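Local coordinates for protein methanogen homoaconitase large subunit (Methanocaldococcus jannaschii, PDB 4KP2) that forms the large, [4Fe-4S]-binding component of a hydro-lyase that interconverts (R)-homocitrate, cis-homoaconitate and homoisocitrate in 2-oxosuberate biosynthesis, at residues A[22-27]-A[239-244]; A[174-179]-A[208-213]; A[318-323]-A[426-431]; A[349-354]-A[374-379]. One frame throughout, in Å; residues are numbered along the deposited sequence.

Contact 1. Residues A[22-27]-A[239-244]; sequences MTLVEK and TGVIEA
Leu24 and Val25, in the first turn of helix 24-33, meet Val241 of strand 239-242 through methyl groups alone. One branch of Leu24 does most of the work: CD2 lies 3.7 Å from Val241 CG2. The same methyl also reaches the backbone just beyond, 3.6 Å from Glu243 N, and brushes Glu243 CB. Val25 comes in beside it with a single methyl, CG2 standing 3.9 Å from Val241 CG1, and both side chains run at a slant to that of Val241. With CG of Leu24 anti to the backbone N (chi1 -178°), CD2 is directed to Val241 and to the backbone at Glu243.

A capping box fixes where the helix starts. Thr23, the N-cap, accepts at OG1 from Glu26 N at 3.2 Å, and a weak bond of 3.3 Å returns from Thr23 N to Glu26 OE1. The second carboxylate oxygen of Glu26 takes Ala39 N. On the other segment, Glu243 turns its polar end to Val273 N, while Thr239 OG1 bonds Ala151 O.

Strand 239-242 is paired with strand 208-213, Val241 bonding through its backbone with Ile210 and Tyr212. The first helical turn rests on that neighbour too, Leu24 touching Glu211 and Val25 touching Ala209, so the N-terminal helix packs across adjacent strands of the mixed sheet.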
loop_
_atom_site.group_PDB
_atom_site.type_symbol
_atom_site.label_atom_id
_atom_site.label_comp_id
_atom_site.label_asym_id
_atom_site.label_seq_id
_atom_site.Cartn_x
_atom_site.Cartn_y
_atom_site.Cartn_z
ATOM N N MET A 22 -25.779 -31.286 -25.298
ATOM C CA MET A 22 -24.402 -30.818 -25.354
ATOM C C MET A 22 -24.227 -29.582 -24.479
ATOM O O MET A 22 -24.789 -28.524 -24.762
ATOM C CB MET A 22 -24.005 -30.508 -26.797
ATOM C CG MET A 22 -22.507 -30.474 -27.037
ATOM S SD MET A 22 -22.107 -30.257 -28.781
ATOM C CE MET A 22 -20.329 -30.460 -28.744
ATOM N N THR A 23 -23.446 -29.727 -23.413
ATOM C CA THR A 23 -23.224 -28.641 -22.469
ATOM C C THR A 23 -22.404 -27.520 -23.093
ATOM O O THR A 23 -21.863 -27.667 -24.191
ATOM C CB THR A 23 -22.514 -29.138 -21.198
ATOM O OG1 THR A 23 -21.198 -29.596 -21.532
ATOM C CG2 THR A 23 -23.297 -30.278 -20.564
ATOM N N LEU A 24 -22.319 -26.398 -22.387
ATOM C CA LEU A 24 -21.564 -25.246 -22.862
ATOM C C LEU A 24 -20.082 -25.578 -22.977
ATOM O O LEU A 24 -19.440 -25.247 -23.973
ATOM C CB LEU A 24 -21.769 -24.052 -21.929
ATOM C CG LEU A 24 -21.063 -22.754 -22.322
ATOM C CD1 LEU A 24 -21.439 -22.346 -23.736
ATOM C CD2 LEU A 24 -21.413 -21.654 -21.337
ATOM N N VAL A 25 -19.549 -26.235 -21.953
ATOM C CA VAL A 25 -18.152 -26.654 -21.945
ATOM C C VAL A 25 -17.848 -27.579 -23.122
ATOM O O VAL A 25 -16.840 -27.411 -23.809
ATOM C CB VAL A 25 -17.787 -27.357 -20.623
ATOM C CG1 VAL A 25 -16.446 -28.064 -20.740
ATOM C CG2 VAL A 25 -17.773 -26.353 -19.481
ATOM N N GLU A 26 -18.733 -28.543 -23.355
ATOM C CA GLU A 26 -18.575 -29.474 -24.467
ATOM C C GLU A 26 -18.582 -28.755 -25.812
ATOM O O GLU A 26 -17.854 -29.133 -26.727
ATOM C CB GLU A 26 -19.669 -30.543 -24.438
ATOM C CG GLU A 26 -19.477 -31.598 -23.364
ATOM C CD GLU A 26 -20.589 -32.627 -23.356
ATOM O OE1 GLU A 26 -21.607 -32.408 -24.046
ATOM O OE2 GLU A 26 -20.443 -33.656 -22.663
ATOM N N LYS A 27 -19.405 -27.717 -25.925
ATOM C CA LYS A 27 -19.479 -26.942 -27.158
ATOM C C LYS A 27 -18.247 -26.066 -27.355
ATOM O O LYS A 27 -17.783 -25.882 -28.480
ATOM C CB LYS A 27 -20.744 -26.083 -27.188
ATOM C CG LYS A 27 -22.010 -26.860 -27.494
ATOM C CD LYS A 27 -23.160 -25.923 -27.820
ATOM C CE LYS A 27 -24.375 -26.698 -28.300
ATOM N NZ LYS A 27 -25.473 -25.794 -28.736
ATOM N N THR A 239 -13.943 -25.480 -13.183
ATOM C CA THR A 239 -14.131 -24.157 -13.763
ATOM C C THR A 239 -15.592 -23.732 -13.674
ATOM O O THR A 239 -16.483 -24.564 -13.492
ATOM C CB THR A 239 -13.692 -24.107 -15.241
ATOM O OG1 THR A 239 -13.781 -22.761 -15.724
ATOM C CG2 THR A 239 -14.574 -25.008 -16.096
ATOM N N GLY A 240 -15.828 -22.431 -13.797
ATOM C CA GLY A 240 -17.177 -21.899 -13.835
ATOM C C GLY A 240 -17.365 -21.089 -15.100
ATOM O O GLY A 240 -16.608 -20.153 -15.356
ATOM N N VAL A 241 -18.367 -21.445 -15.896
ATOM C CA VAL A 241 -18.570 -20.794 -17.187
ATOM C C VAL A 241 -19.981 -20.222 -17.343
ATOM O O VAL A 241 -20.964 -20.822 -16.903
ATOM C CB VAL A 241 -18.235 -21.755 -18.358
ATOM C CG1 VAL A 241 -19.219 -22.914 -18.413
ATOM C CG2 VAL A 241 -18.200 -21.003 -19.683
ATOM N N ILE A 242 -20.064 -19.045 -17.956
ATOM C CA ILE A 242 -21.341 -18.393 -18.220
ATOM C C ILE A 242 -21.484 -18.088 -19.709
ATOM O O ILE A 242 -20.557 -17.573 -20.336
ATOM C CB ILE A 242 -21.486 -17.089 -17.408
ATOM C CG1 ILE A 242 -21.593 -17.406 -15.916
ATOM C CG2 ILE A 242 -22.704 -16.299 -17.860
ATOM C CD1 ILE A 242 -21.803 -16.193 -15.047
ATOM N N GLU A 243 -22.648 -18.416 -20.265
ATOM C CA GLU A 243 -22.925 -18.198 -21.679
ATOM C C GLU A 243 -22.794 -16.727 -22.061
ATOM O O GLU A 243 -23.297 -15.845 -21.364
ATOM C CB GLU A 243 -24.324 -18.714 -22.020
ATOM C CG GLU A 243 -24.682 -18.645 -23.495
ATOM C CD GLU A 243 -26.045 -19.240 -23.785
ATOM O OE1 GLU A 243 -26.196 -20.474 -23.660
ATOM O OE2 GLU A 243 -26.967 -18.471 -24.130
ATOM N N ALA A 244 -22.112 -16.472 -23.173
ATOM C CA ALA A 244 -21.862 -15.112 -23.631
ATOM C C ALA A 244 -23.087 -14.513 -24.314
ATOM O O ALA A 244 -23.767 -15.182 -25.091
ATOM C CB ALA A 244 -20.666 -15.081 -24.568
#

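Contact 2. Residues A[174-179]-A[208-213]; sequences KTIRVD and MAIEYG
Glu211 OE2 accepts from Arg177 NH1 at 2.8 Å, a salt bridge whose hydrogen bond is bent and weak, and also bonds Tyr280 OH. The guanidinium and the Glu211 carboxylate stand 78° apart, although the carboxylate carbon lies near the guanidinium plane. Side-on, Arg177 takes Asp179 with two nitrogens: NE to OD1 at 2.9 Å and NH2 to OD2 at 2.8 Å. Over one guanidinium face lies Gly213, its CA 3.4 Å from Arg177 NH2; a CB here would lie too close to that nitrogen. A bend at chi2 (77°) brings the guanidinium between Asp179 of its own strand and Glu211 of the next. A leucine in place of Arg177 would probably leave Glu211 without its cationic partner and Asp179 with a long, weak ion pair to Arg275.

Beneath this network the strands pair in parallel, with Val178 N to Glu211 O at 2.7 Å. On the opposite face apolar side chains meet: Ile176 CG2 lies beside Ile210 CD1 at 3.6 Å, and Val178 beside the Tyr212 ring. Helix 189-200 covers that face through Val193, Val196 and Ile200, completing a beta-alpha-beta crossover, while strands 282-286 and 239-242 flank the pair within the mixed sheet.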
loop_
_atom_site.group_PDB
_atom_site.type_symbol
_atom_site.label_atom_id
_atom_site.label_comp_id
_atom_site.label_asym_id
_atom_site.label_seq_id
_atom_site.Cartn_x
_atom_site.Cartn_y
_atom_site.Cartn_z
ATOM N N LYS A 174 -17.602 -33.023 -16.481
ATOM C CA LYS A 174 -19.053 -33.047 -16.412
ATOM C C LYS A 174 -19.526 -31.664 -15.989
ATOM O O LYS A 174 -18.742 -30.867 -15.473
ATOM C CB LYS A 174 -19.525 -34.107 -15.416
ATOM C CG LYS A 174 -19.109 -35.525 -15.783
ATOM C CD LYS A 174 -19.517 -36.522 -14.709
ATOM C CE LYS A 174 -19.092 -37.936 -15.074
ATOM N NZ LYS A 174 -19.441 -38.909 -14.001
ATOM N N THR A 175 -20.803 -31.375 -16.209
ATOM C CA THR A 175 -21.319 -30.038 -15.942
ATOM C C THR A 175 -22.497 -30.020 -14.976
ATOM O O THR A 175 -23.568 -30.549 -15.272
ATOM C CB THR A 175 -21.734 -29.330 -17.242
ATOM O OG1 THR A 175 -20.581 -29.127 -18.069
ATOM C CG2 THR A 175 -22.370 -27.986 -16.933
ATOM N N ILE A 176 -22.290 -29.403 -13.818
ATOM C CA ILE A 176 -23.382 -29.137 -12.894
ATOM C C ILE A 176 -24.024 -27.798 -13.257
ATOM O O ILE A 176 -23.442 -26.731 -13.044
ATOM C CB ILE A 176 -22.903 -29.160 -11.423
ATOM C CG1 ILE A 176 -23.900 -28.445 -10.505
ATOM C CG2 ILE A 176 -21.522 -28.545 -11.300
ATOM C CD1 ILE A 176 -25.202 -29.184 -10.312
ATOM N N ARG A 177 -25.217 -27.872 -13.836
ATOM C CA ARG A 177 -25.934 -26.683 -14.275
ATOM C C ARG A 177 -26.546 -25.952 -13.088
ATOM O O ARG A 177 -27.229 -26.554 -12.262
ATOM C CB ARG A 177 -27.027 -27.070 -15.269
ATOM C CG ARG A 177 -28.028 -25.968 -15.557
ATOM C CD ARG A 177 -27.470 -24.921 -16.500
ATOM N NE ARG A 177 -28.468 -23.899 -16.798
ATOM C CZ ARG A 177 -28.360 -23.005 -17.775
ATOM N NH1 ARG A 177 -27.294 -23.005 -18.562
ATOM N NH2 ARG A 177 -29.323 -22.114 -17.970
ATOM N N VAL A 178 -26.293 -24.650 -13.009
ATOM C CA VAL A 178 -26.837 -23.833 -11.932
ATOM C C VAL A 178 -27.708 -22.711 -12.488
ATOM O O VAL A 178 -27.204 -21.674 -12.921
ATOM C CB VAL A 178 -25.720 -23.231 -11.057
ATOM C CG1 VAL A 178 -26.317 -22.418 -9.919
ATOM C CG2 VAL A 178 -24.826 -24.333 -10.512
ATOM N N ASP A 179 -29.019 -22.932 -12.482
ATOM C CA ASP A 179 -29.966 -21.912 -12.913
ATOM C C ASP A 179 -30.326 -20.996 -11.752
ATOM O O ASP A 179 -30.757 -21.456 -10.695
ATOM C CB ASP A 179 -31.235 -22.550 -13.486
ATOM C CG ASP A 179 -31.026 -23.120 -14.875
ATOM O OD1 ASP A 179 -30.702 -24.321 -14.983
ATOM O OD2 ASP A 179 -31.191 -22.367 -15.858
ATOM N N MET A 208 -15.572 -31.235 -11.946
ATOM C CA MET A 208 -16.722 -30.823 -12.745
ATOM C C MET A 208 -16.705 -29.330 -13.047
ATOM O O MET A 208 -15.994 -28.562 -12.398
ATOM C CB MET A 208 -18.025 -31.197 -12.036
ATOM C CG MET A 208 -18.220 -32.690 -11.832
ATOM S SD MET A 208 -19.721 -33.065 -10.912
ATOM C CE MET A 208 -20.949 -32.268 -11.942
ATOM N N ALA A 209 -17.497 -28.928 -14.036
ATOM C CA ALA A 209 -17.579 -27.531 -14.439
ATOM C C ALA A 209 -18.902 -26.910 -14.006
ATOM O O ALA A 209 -19.930 -27.585 -13.967
ATOM C CB ALA A 209 -17.401 -27.403 -15.943
ATOM N N ILE A 210 -18.870 -25.620 -13.687
ATOM C CA ILE A 210 -20.066 -24.909 -13.257
ATOM C C ILE A 210 -20.652 -24.093 -14.402
ATOM O O ILE A 210 -19.954 -23.297 -15.028
ATOM C CB ILE A 210 -19.767 -23.954 -12.088
ATOM C CG1 ILE A 210 -18.897 -24.642 -11.033
ATOM C CG2 ILE A 210 -21.062 -23.448 -11.475
ATOM C CD1 ILE A 210 -19.631 -25.676 -10.219
ATOM N N GLU A 211 -21.936 -24.293 -14.674
ATOM C CA GLU A 211 -22.613 -23.542 -15.724
ATOM C C GLU A 211 -23.756 -22.712 -15.154
ATOM O O GLU A 211 -24.817 -23.242 -14.822
ATOM C CB GLU A 211 -23.137 -24.484 -16.809
ATOM C CG GLU A 211 -23.872 -23.781 -17.938
ATOM C CD GLU A 211 -24.248 -24.721 -19.066
ATOM O OE1 GLU A 211 -23.619 -25.794 -19.181
ATOM O OE2 GLU A 211 -25.174 -24.389 -19.836
ATOM N N TYR A 212 -23.532 -21.407 -15.041
ATOM C CA TYR A 212 -24.550 -20.506 -14.516
ATOM C C TYR A 212 -25.523 -20.074 -15.605
ATOM O O TYR A 212 -25.120 -19.752 -16.724
ATOM C CB TYR A 212 -23.906 -19.272 -13.881
ATOM C CG TYR A 212 -22.999 -19.573 -12.711
ATOM C CD1 TYR A 212 -23.520 -19.797 -11.442
ATOM C CD2 TYR A 212 -21.621 -19.621 -12.872
ATOM C CE1 TYR A 212 -22.694 -20.068 -10.368
ATOM C CE2 TYR A 212 -20.787 -19.890 -11.807
ATOM C CZ TYR A 212 -21.327 -20.112 -10.557
ATOM O OH TYR A 212 -20.493 -20.381 -9.496
ATOM N N GLY A 213 -26.806 -20.066 -15.267
ATOM C CA GLY A 213 -27.839 -19.635 -16.190
ATOM C C GLY A 213 -29.037 -19.082 -15.447
ATOM O O GLY A 213 -29.027 -18.989 -14.220
#

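Contact 3. Residues A[318-323]-A[426-431]; sequences VFIGSC and IAAISA
Val318 reaches helix 426-431 with every carbon of its side chain. CB faces the methyl of Ala431, 4.0 Å from its CB. From there the two branches part: CG2 continues over the same alanine, 3.9 Å from Ala431 CB, while CG1 reaches back one helical turn to Ala427. It lies against the carbonyl there, 3.3 Å from Ala427 O, and also against the methyl of that residue. With CG1 anti to the backbone N (chi1 175°), the valine straddles the two alanines, a turn apart on one helix face.

Two residues along the strand, Ile320 repeats the approach with a longer arm. Its CG1 meets Ala427 CB at 3.7 Å, and CD1 goes on past that methyl to Ala428, 3.9 Å from the backbone N. Ala427 is thus held from both strand residues. Replacing Val318 by a glycine would probably open a gap against Ala427 and Ala431 and leave the helix less firmly seated on the strand.

Ala427 O also accepts Ala431 N, so the carbonyl touched by Val318 is already engaged in the helix. Within that helix, Ser430 OG and Ser430 N reach Ile426 O from opposite faces of its plane. Helix 328-338 extends the core, Ala334 touching both Ile320 and Ala428. Beyond the contact the strand leads through Gly321 to Cys323, a predicted ligand of the [4Fe-4S] cluster.

The small alanine side chains are consistent with the 8.5 Å between the axes of strand 318-320 and helix 426-431. Aliphatic groups, two also lying on polar backbone atoms, make the contact without a directional bond; shape and burial hold helix to strand.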
loop_
_atom_site.group_PDB
_atom_site.type_symbol
_atom_site.label_atom_id
_atom_site.label_comp_id
_atom_site.label_asym_id
_atom_site.label_seq_id
_atom_site.Cartn_x
_atom_site.Cartn_y
_atom_site.Cartn_z
ATOM N N VAL A 318 -11.337 -4.977 8.193
ATOM C CA VAL A 318 -12.192 -5.161 7.027
ATOM C C VAL A 318 -11.411 -4.909 5.747
ATOM O O VAL A 318 -10.812 -3.849 5.575
ATOM C CB VAL A 318 -13.415 -4.223 7.057
ATOM C CG1 VAL A 318 -14.210 -4.350 5.768
ATOM C CG2 VAL A 318 -14.294 -4.527 8.261
ATOM N N PHE A 319 -11.413 -5.890 4.851
ATOM C CA PHE A 319 -10.748 -5.734 3.565
ATOM C C PHE A 319 -11.746 -5.688 2.415
ATOM O O PHE A 319 -12.661 -6.507 2.337
ATOM C CB PHE A 319 -9.732 -6.851 3.332
ATOM C CG PHE A 319 -9.172 -6.869 1.941
ATOM C CD1 PHE A 319 -8.415 -5.808 1.472
ATOM C CD2 PHE A 319 -9.404 -7.945 1.099
ATOM C CE1 PHE A 319 -7.901 -5.817 0.192
ATOM C CE2 PHE A 319 -8.888 -7.961 -0.183
ATOM C CZ PHE A 319 -8.136 -6.898 -0.636
ATOM N N ILE A 320 -11.558 -4.722 1.523
ATOM C CA ILE A 320 -12.423 -4.568 0.363
ATOM C C ILE A 320 -11.602 -4.391 -0.906
ATOM O O ILE A 320 -10.918 -3.380 -1.075
ATOM C CB ILE A 320 -13.354 -3.351 0.508
ATOM C CG1 ILE A 320 -14.270 -3.511 1.723
ATOM C CG2 ILE A 320 -14.178 -3.158 -0.756
ATOM C CD1 ILE A 320 -15.203 -2.339 1.936
ATOM N N GLY A 321 -11.663 -5.376 -1.797
ATOM C CA GLY A 321 -11.038 -5.237 -3.097
ATOM C C GLY A 321 -10.142 -6.377 -3.542
ATOM O O GLY A 321 -8.920 -6.238 -3.585
ATOM N N SER A 322 -10.750 -7.505 -3.884
ATOM C CA SER A 322 -10.013 -8.612 -4.480
ATOM C C SER A 322 -10.495 -8.815 -5.909
ATOM O O SER A 322 -11.149 -7.943 -6.477
ATOM C CB SER A 322 -10.205 -9.892 -3.668
ATOM O OG SER A 322 -11.564 -10.288 -3.654
ATOM N N CYS A 323 -10.172 -9.965 -6.491
ATOM C CA CYS A 323 -10.641 -10.288 -7.833
ATOM C C CYS A 323 -12.153 -10.468 -7.832
ATOM O O CYS A 323 -12.821 -10.234 -8.839
ATOM C CB CYS A 323 -9.962 -11.555 -8.353
ATOM S SG CYS A 323 -10.536 -12.087 -9.981
ATOM N N ILE A 426 -21.887 -4.903 2.795
ATOM C CA ILE A 426 -21.836 -5.329 4.188
ATOM C C ILE A 426 -20.470 -5.037 4.802
ATOM O O ILE A 426 -20.370 -4.678 5.976
ATOM C CB ILE A 426 -22.154 -6.833 4.319
ATOM C CG1 ILE A 426 -23.498 -7.151 3.663
ATOM C CG2 ILE A 426 -22.167 -7.260 5.779
ATOM C CD1 ILE A 426 -23.894 -8.605 3.758
ATOM N N ALA A 427 -19.422 -5.183 3.998
ATOM C CA ALA A 427 -18.061 -4.925 4.454
ATOM C C ALA A 427 -17.881 -3.469 4.867
ATOM O O ALA A 427 -17.246 -3.173 5.879
ATOM C CB ALA A 427 -17.059 -5.298 3.372
ATOM N N ALA A 428 -18.448 -2.563 4.080
ATOM C CA ALA A 428 -18.359 -1.137 4.369
ATOM C C ALA A 428 -19.156 -0.775 5.617
ATOM O O ALA A 428 -18.673 -0.047 6.482
ATOM C CB ALA A 428 -18.839 -0.322 3.178
ATOM N N ILE A 429 -20.378 -1.291 5.700
ATOM C CA ILE A 429 -21.259 -1.023 6.832
ATOM C C ILE A 429 -20.671 -1.557 8.136
ATOM O O ILE A 429 -20.699 -0.881 9.165
ATOM C CB ILE A 429 -22.655 -1.636 6.611
ATOM C CG1 ILE A 429 -23.303 -1.046 5.359
ATOM C CG2 ILE A 429 -23.543 -1.402 7.823
ATOM C CD1 ILE A 429 -24.642 -1.668 5.020
ATOM N N SER A 430 -20.130 -2.770 8.083
ATOM C CA SER A 430 -19.542 -3.394 9.262
ATOM C C SER A 430 -18.277 -2.668 9.711
ATOM O O SER A 430 -17.924 -2.692 10.891
ATOM C CB SER A 430 -19.240 -4.869 8.999
ATOM O OG SER A 430 -20.411 -5.565 8.608
ATOM N N ALA A 431 -17.600 -2.024 8.767
ATOM C CA ALA A 431 -16.414 -1.237 9.081
ATOM C C ALA A 431 -16.807 0.050 9.796
ATOM O O ALA A 431 -16.038 0.593 10.588
ATOM C CB ALA A 431 -15.635 -0.924 7.814
#

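Contact 4. Residues A[349-354]-A[374-379]; sequences LIVIPA and AGAMIC
Ile350 and Met377, paired across two parallel strands, project to the same face of the sheet with their side chains at a slant to each other. Met377 bends at chi3 (-69°), which curls its methyl back so that CE lies 3.8 Å from Ile350 CG1. Farther along, the CB of Cys379 comes against the ethyl arm of Ile352, 3.6 Å from CG1, and its SG is more distantly near Ile350 CG2.

Val351 and Ile378 point to the other face. Ile378 turns its tip back over the neighbouring strand, setting CD1 3.8 Å from Val351 CB. The small Ala376 methyl is shared by two partners, Leu349 CD2 at 3.7 Å and Val351 CG2 at 3.8 Å.

Backbone bonds fix this register: Met377 N to Leu349 O at 2.6 Å, then Val351 N to Met377 O, and a weak one from Cys379 N to Val351 O. Gly375, with positive phi, is the C-prime residue of a Schellman motif that ends helix 367-374 and turns the chain into its strand. Phe371 of that helix covers Val351, Ala376 and Ile378. On the Ile350 side the second subunit packs close, its Pro86 touching Ile350 and Cys379 and its Gly114 touching Met377.

Strand 377-378 is the outermost, within this chain, of a five-stranded parallel sheet, and helices 356-363 and 367-374 connect strand 348-351 to it. The strand order 3-2-1-4-5 is that of doubly wound alpha/beta domains; Ile352 lies about 7 Å, side chain to side chain, from Cys383, a predicted cluster ligand.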
loop_
_atom_site.group_PDB
_atom_site.type_symbol
_atom_site.label_atom_id
_atom_site.label_comp_id
_atom_site.label_asym_id
_atom_site.label_seq_id
_atom_site.Cartn_x
_atom_site.Cartn_y
_atom_site.Cartn_z
ATOM N N LEU A 349 -9.662 -0.412 8.267
ATOM C CA LEU A 349 -10.209 -0.690 6.944
ATOM C C LEU A 349 -9.133 -0.635 5.865
ATOM O O LEU A 349 -8.368 0.325 5.782
ATOM C CB LEU A 349 -11.332 0.295 6.615
ATOM C CG LEU A 349 -11.932 0.202 5.213
ATOM C CD1 LEU A 349 -12.515 -1.176 4.965
ATOM C CD2 LEU A 349 -12.992 1.271 5.025
ATOM N N ILE A 350 -9.083 -1.675 5.036
ATOM C CA ILE A 350 -8.120 -1.744 3.945
ATOM C C ILE A 350 -8.836 -1.812 2.601
ATOM O O ILE A 350 -9.654 -2.702 2.370
ATOM C CB ILE A 350 -7.201 -2.969 4.086
ATOM C CG1 ILE A 350 -6.476 -2.938 5.433
ATOM C CG2 ILE A 350 -6.204 -3.024 2.940
ATOM C CD1 ILE A 350 -5.593 -4.140 5.675
ATOM N N VAL A 351 -8.527 -0.869 1.717
ATOM C CA VAL A 351 -9.163 -0.817 0.406
ATOM C C VAL A 351 -8.136 -0.901 -0.717
ATOM O O VAL A 351 -7.216 -0.084 -0.794
ATOM C CB VAL A 351 -9.989 0.469 0.232
ATOM C CG1 VAL A 351 -10.630 0.503 -1.147
ATOM C CG2 VAL A 351 -11.046 0.571 1.319
ATOM N N ILE A 352 -8.294 -1.897 -1.584
ATOM C CA ILE A 352 -7.389 -2.088 -2.712
ATOM C C ILE A 352 -8.165 -2.309 -4.006
ATOM O O ILE A 352 -8.815 -3.339 -4.172
ATOM C CB ILE A 352 -6.460 -3.297 -2.497
ATOM C CG1 ILE A 352 -5.635 -3.126 -1.221
ATOM C CG2 ILE A 352 -5.549 -3.486 -3.699
ATOM C CD1 ILE A 352 -4.687 -4.271 -0.955
ATOM N N PRO A 353 -8.097 -1.340 -4.931
ATOM C CA PRO A 353 -8.761 -1.482 -6.230
ATOM C C PRO A 353 -8.173 -2.645 -7.021
ATOM O O PRO A 353 -6.974 -2.903 -6.928
ATOM C CB PRO A 353 -8.460 -0.151 -6.928
ATOM C CG PRO A 353 -7.243 0.377 -6.242
ATOM C CD PRO A 353 -7.365 -0.067 -4.818
ATOM N N ALA A 354 -9.010 -3.336 -7.788
ATOM C CA ALA A 354 -8.582 -4.535 -8.501
ATOM C C ALA A 354 -7.655 -4.234 -9.676
ATOM O O ALA A 354 -6.939 -5.118 -10.147
ATOM C CB ALA A 354 -9.788 -5.330 -8.971
ATOM N N ALA A 374 -12.724 8.521 5.443
ATOM C CA ALA A 374 -13.257 7.592 6.431
ATOM C C ALA A 374 -12.135 6.965 7.250
ATOM O O ALA A 374 -12.356 6.504 8.370
ATOM C CB ALA A 374 -14.088 6.517 5.754
ATOM N N GLY A 375 -10.931 6.946 6.687
ATOM C CA GLY A 375 -9.771 6.439 7.395
ATOM C C GLY A 375 -9.298 5.088 6.899
ATOM O O GLY A 375 -8.646 4.342 7.628
ATOM N N ALA A 376 -9.622 4.772 5.650
ATOM C CA ALA A 376 -9.215 3.504 5.058
ATOM C C ALA A 376 -7.740 3.529 4.674
ATOM O O ALA A 376 -7.164 4.594 4.453
ATOM C CB ALA A 376 -10.073 3.187 3.843
ATOM N N MET A 377 -7.135 2.348 4.597
ATOM C CA MET A 377 -5.745 2.231 4.176
ATOM C C MET A 377 -5.652 1.782 2.723
ATOM O O MET A 377 -5.795 0.598 2.414
ATOM C CB MET A 377 -4.982 1.265 5.084
ATOM C CG MET A 377 -4.588 1.860 6.425
ATOM S SD MET A 377 -3.586 0.749 7.429
ATOM C CE MET A 377 -4.790 -0.512 7.844
ATOM N N ILE A 378 -5.414 2.740 1.832
ATOM C CA ILE A 378 -5.311 2.453 0.409
ATOM C C ILE A 378 -3.961 1.828 0.078
ATOM O O ILE A 378 -2.919 2.313 0.518
ATOM C CB ILE A 378 -5.488 3.731 -0.427
ATOM C CG1 ILE A 378 -6.737 4.492 0.024
ATOM C CG2 ILE A 378 -5.558 3.396 -1.911
ATOM C CD1 ILE A 378 -8.017 3.696 -0.109
ATOM N N CYS A 379 -3.984 0.750 -0.698
ATOM C CA CYS A 379 -2.753 0.074 -1.090
ATOM C C CYS A 379 -2.677 -0.122 -2.600
ATOM O O CYS A 379 -3.650 0.107 -3.317
ATOM C CB CYS A 379 -2.620 -1.269 -0.371
ATOM S SG CYS A 379 -2.489 -1.141 1.427
#

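From the N terminus, residues 22-27 open a long loop that contact 1 closes at 239-244, tying the N-terminal helix to the mixed sheet. Contact 2 is nested inside it, joining 174-179 to 208-213 in that same sheet, where strands 239-242 and 208-213 are neighbours. Contact 3 opens after contact 1 has closed, running from 318-323 to 426-431, and encloses contact 4. These two share the five-stranded parallel sheet, strands 317-320 and 348-351 being neighbours. No loops cross. The two nested pairs lie far apart, the centres of contacts 1 and 3 being about 31 Å from each other.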